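Local coordinates for putative CRISPR-associated endoribonuclease-like protein Cas6nc (Pyrococcus horikoshii, PDB 3QJL) that binds CRISPR RNA as a Cas6-family, ferredoxin-fold protein and probably serves in prokaryotic adaptive immunity against mobile genetic elements, at residues 31-36 with 42-47. Sequence-based numbering, arbitrary orientation.
Sequences QILEKV and TIAKLL
With CG1 of Val36 turned anti to the backbone N (chi1 178°), its two methyls divide the work across the helix pair: CG1 lies 3.7 Å from Ile43 CG2, and CG2 meets Leu47 CD1 at the same distance. Leu47 sets its CG beside its own backbone N (chi1 -70°) and extends from there, Val36 and Leu47 meeting tip to tip; CD1 also reaches Ile32 CG2, 3.8 Å away, those two side chains crossing at about a right angle. Leu33, whose CB does not face the other helix, is long enough to bring CD1 within 4.1 Å of Ala44 CB and against Leu47 CB, sliding past Leu47 in the opposite direction. Ala44 suits the point where the backbones come nearest, its CA 5.7 Å from that of Val36, because a single methyl leaves the beta-branched valine room to approach. The axes of 31-36 and 42-47 approach to 8.9 Å, nearly antiparallel (162°), as successive helices 25-39 and 41-47 fold back on each other in the N-terminal Cas6 region, where helix 88-100 packs on Val36 through Ala97 and on Leu47 through Ile90. No hydrogen bond links the two segments, so cohesion probably comes from van der Waals contact and burial of aliphatic groups.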
ATOM      1  N   GLN A  31     -17.023  -5.781  22.381  1.00 51.88           N
ATOM      2  CA  GLN A  31     -17.644  -4.638  23.047  1.00 49.77           C
ATOM      3  C   GLN A  31     -19.056  -4.362  22.518  1.00 55.16           C
ATOM      4  O   GLN A  31     -20.008  -4.209  23.288  1.00 60.89           O
ATOM      5  CB  GLN A  31     -16.768  -3.404  22.867  1.00 49.21           C
ATOM      6  CG  GLN A  31     -16.512  -2.639  24.131  1.00 53.15           C
ATOM      7  CD  GLN A  31     -15.087  -2.177  24.230  1.00 61.54           C
ATOM      8  OE1 GLN A  31     -14.812  -0.999  24.480  1.00 63.29           O
ATOM      9  NE2 GLN A  31     -14.159  -3.108  24.033  1.00 60.52           N
ATOM     10  N   ILE A  32     -19.187  -4.282  21.200  1.00 52.42           N
ATOM     11  CA  ILE A  32     -20.496  -4.145  20.585  1.00 49.88           C
ATOM     12  C   ILE A  32     -21.405  -5.314  20.987  1.00 52.40           C
ATOM     13  O   ILE A  32     -22.524  -5.104  21.449  1.00 54.77           O
ATOM     14  CB  ILE A  32     -20.380  -4.066  19.064  1.00 45.57           C
ATOM     15  CG1 ILE A  32     -19.989  -2.658  18.641  1.00 43.84           C
ATOM     16  CG2 ILE A  32     -21.659  -4.483  18.406  1.00 39.82           C
ATOM     17  CD1 ILE A  32     -19.731  -2.542  17.145  1.00 41.32           C
ATOM     18  N   LEU A  33     -20.916  -6.542  20.844  1.00 51.70           N
ATOM     19  CA  LEU A  33     -21.699  -7.725  21.207  1.00 54.29           C
ATOM     20  C   LEU A  33     -22.317  -7.582  22.604  1.00 55.22           C
ATOM     21  O   LEU A  33     -23.509  -7.793  22.795  1.00 52.36           O
ATOM     22  CB  LEU A  33     -20.827  -8.979  21.153  1.00 46.28           C
ATOM     23  CG  LEU A  33     -21.640 -10.263  21.177  1.00 47.04           C
ATOM     24  CD1 LEU A  33     -22.590 -10.298  19.995  1.00 48.30           C
ATOM     25  CD2 LEU A  33     -20.748 -11.472  21.168  1.00 47.52           C
ATOM     26  N   GLU A  34     -21.479  -7.219  23.568  1.00 58.01           N
ATOM     27  CA  GLU A  34     -21.879  -7.001  24.952  1.00 55.18           C
ATOM     28  C   GLU A  34     -22.984  -5.953  25.045  1.00 61.95           C
ATOM     29  O   GLU A  34     -24.014  -6.170  25.695  1.00 57.75           O
ATOM     30  CB  GLU A  34     -20.652  -6.550  25.741  1.00 55.91           C
ATOM     31  CG  GLU A  34     -20.898  -6.041  27.134  1.00 66.39           C
ATOM     32  CD  GLU A  34     -19.602  -5.599  27.809  1.00 88.96           C
ATOM     33  OE1 GLU A  34     -19.475  -5.811  29.037  1.00105.26           O
ATOM     34  OE2 GLU A  34     -18.711  -5.042  27.116  1.00 70.29           O
ATOM     35  N   LYS A  35     -22.765  -4.816  24.385  1.00 57.68           N
ATOM     36  CA  LYS A  35     -23.734  -3.734  24.390  1.00 49.39           C
ATOM     37  C   LYS A  35     -25.077  -4.134  23.781  1.00 53.75           C
ATOM     38  O   LYS A  35     -26.116  -3.881  24.375  1.00 62.04           O
ATOM     39  CB  LYS A  35     -23.165  -2.503  23.703  1.00 44.56           C
ATOM     40  CG  LYS A  35     -21.967  -1.933  24.420  1.00 49.30           C
ATOM     41  CD  LYS A  35     -21.487  -0.654  23.768  1.00 53.24           C
ATOM     42  CE  LYS A  35     -20.134  -0.240  24.305  1.00 56.66           C
ATOM     43  NZ  LYS A  35     -20.076  -0.278  25.795  1.00 59.20           N
ATOM     44  N   VAL A  36     -25.067  -4.759  22.610  1.00 51.92           N
ATOM     45  CA  VAL A  36     -26.307  -5.235  22.002  1.00 51.56           C
ATOM     46  C   VAL A  36     -26.949  -6.314  22.865  1.00 58.14           C
ATOM     47  O   VAL A  36     -28.170  -6.405  22.972  1.00 61.08           O
ATOM     48  CB  VAL A  36     -26.076  -5.821  20.596  1.00 53.12           C
ATOM     49  CG1 VAL A  36     -27.379  -6.364  20.011  1.00 48.75           C
ATOM     50  CG2 VAL A  36     -25.471  -4.776  19.682  1.00 53.84           C
ATOM     51  N   THR A  42     -31.258 -11.581  21.504  1.00 60.13           N
ATOM     52  CA  THR A  42     -31.640 -12.457  20.413  1.00 59.67           C
ATOM     53  C   THR A  42     -30.917 -12.032  19.138  1.00 60.41           C
ATOM     54  O   THR A  42     -30.578 -12.856  18.287  1.00 61.49           O
ATOM     55  CB  THR A  42     -33.181 -12.425  20.238  1.00 58.37           C
ATOM     56  OG1 THR A  42     -33.527 -12.618  18.868  1.00 56.43           O
ATOM     57  CG2 THR A  42     -33.741 -11.085  20.699  1.00 59.16           C
ATOM     58  N   ILE A  43     -30.669 -10.736  19.015  1.00 58.67           N
ATOM     59  CA  ILE A  43     -29.899 -10.220  17.893  1.00 56.21           C
ATOM     60  C   ILE A  43     -28.402 -10.407  18.131  1.00 60.87           C
ATOM     61  O   ILE A  43     -27.645 -10.724  17.207  1.00 59.19           O
ATOM     62  CB  ILE A  43     -30.243  -8.749  17.617  1.00 55.78           C
ATOM     63  CG1 ILE A  43     -31.366  -8.685  16.583  1.00 55.58           C
ATOM     64  CG2 ILE A  43     -29.017  -7.970  17.149  1.00 51.76           C
ATOM     65  CD1 ILE A  43     -31.687  -7.295  16.130  1.00 61.84           C
ATOM     66  N   ALA A  44     -27.985 -10.219  19.379  1.00 58.47           N
ATOM     67  CA  ALA A  44     -26.609 -10.459  19.762  1.00 55.94           C
ATOM     68  C   ALA A  44     -26.167 -11.819  19.216  1.00 60.38           C
ATOM     69  O   ALA A  44     -25.056 -11.961  18.701  1.00 55.50           O
ATOM     70  CB  ALA A  44     -26.463 -10.406  21.273  1.00 54.44           C
ATOM     71  N   LYS A  45     -27.046 -12.811  19.296  1.00 60.50           N
ATOM     72  CA  LYS A  45     -26.704 -14.144  18.808  1.00 59.55           C
ATOM     73  C   LYS A  45     -26.421 -14.166  17.314  1.00 55.06           C
ATOM     74  O   LYS A  45     -25.751 -15.071  16.828  1.00 59.15           O
ATOM     75  CB  LYS A  45     -27.791 -15.164  19.152  1.00 61.66           C
ATOM     76  CG  LYS A  45     -27.971 -15.374  20.648  1.00 70.75           C
ATOM     77  CD  LYS A  45     -28.630 -16.710  20.960  1.00 72.82           C
ATOM     78  CE  LYS A  45     -29.163 -16.733  22.386  1.00 76.54           C
ATOM     79  NZ  LYS A  45     -30.375 -15.865  22.533  1.00 80.62           N
ATOM     80  N   LEU A  46     -26.942 -13.186  16.584  1.00 51.64           N
ATOM     81  CA  LEU A  46     -26.654 -13.083  15.155  1.00 52.05           C
ATOM     82  C   LEU A  46     -25.274 -12.464  14.955  1.00 54.08           C
ATOM     83  O   LEU A  46     -24.482 -12.914  14.123  1.00 52.28           O
ATOM     84  CB  LEU A  46     -27.716 -12.256  14.431  1.00 47.59           C
ATOM     85  CG  LEU A  46     -29.150 -12.794  14.466  1.00 49.84           C
ATOM     86  CD1 LEU A  46     -30.076 -11.930  13.614  1.00 43.64           C
ATOM     87  CD2 LEU A  46     -29.201 -14.239  14.011  1.00 42.88           C
ATOM     88  N   LEU A  47     -24.991 -11.433  15.741  1.00 52.69           N
ATOM     89  CA  LEU A  47     -23.708 -10.763  15.689  1.00 48.28           C
ATOM     90  C   LEU A  47     -22.574 -11.759  15.866  1.00 51.51           C
ATOM     91  O   LEU A  47     -21.541 -11.664  15.204  1.00 58.60           O
ATOM     92  CB  LEU A  47     -23.622  -9.710  16.794  1.00 47.92           C
ATOM     93  CG  LEU A  47     -24.484  -8.455  16.699  1.00 47.18           C
ATOM     94  CD1 LEU A  47     -23.922  -7.409  17.643  1.00 47.76           C
ATOM     95  CD2 LEU A  47     -24.523  -7.911  15.292  1.00 39.42           C
TER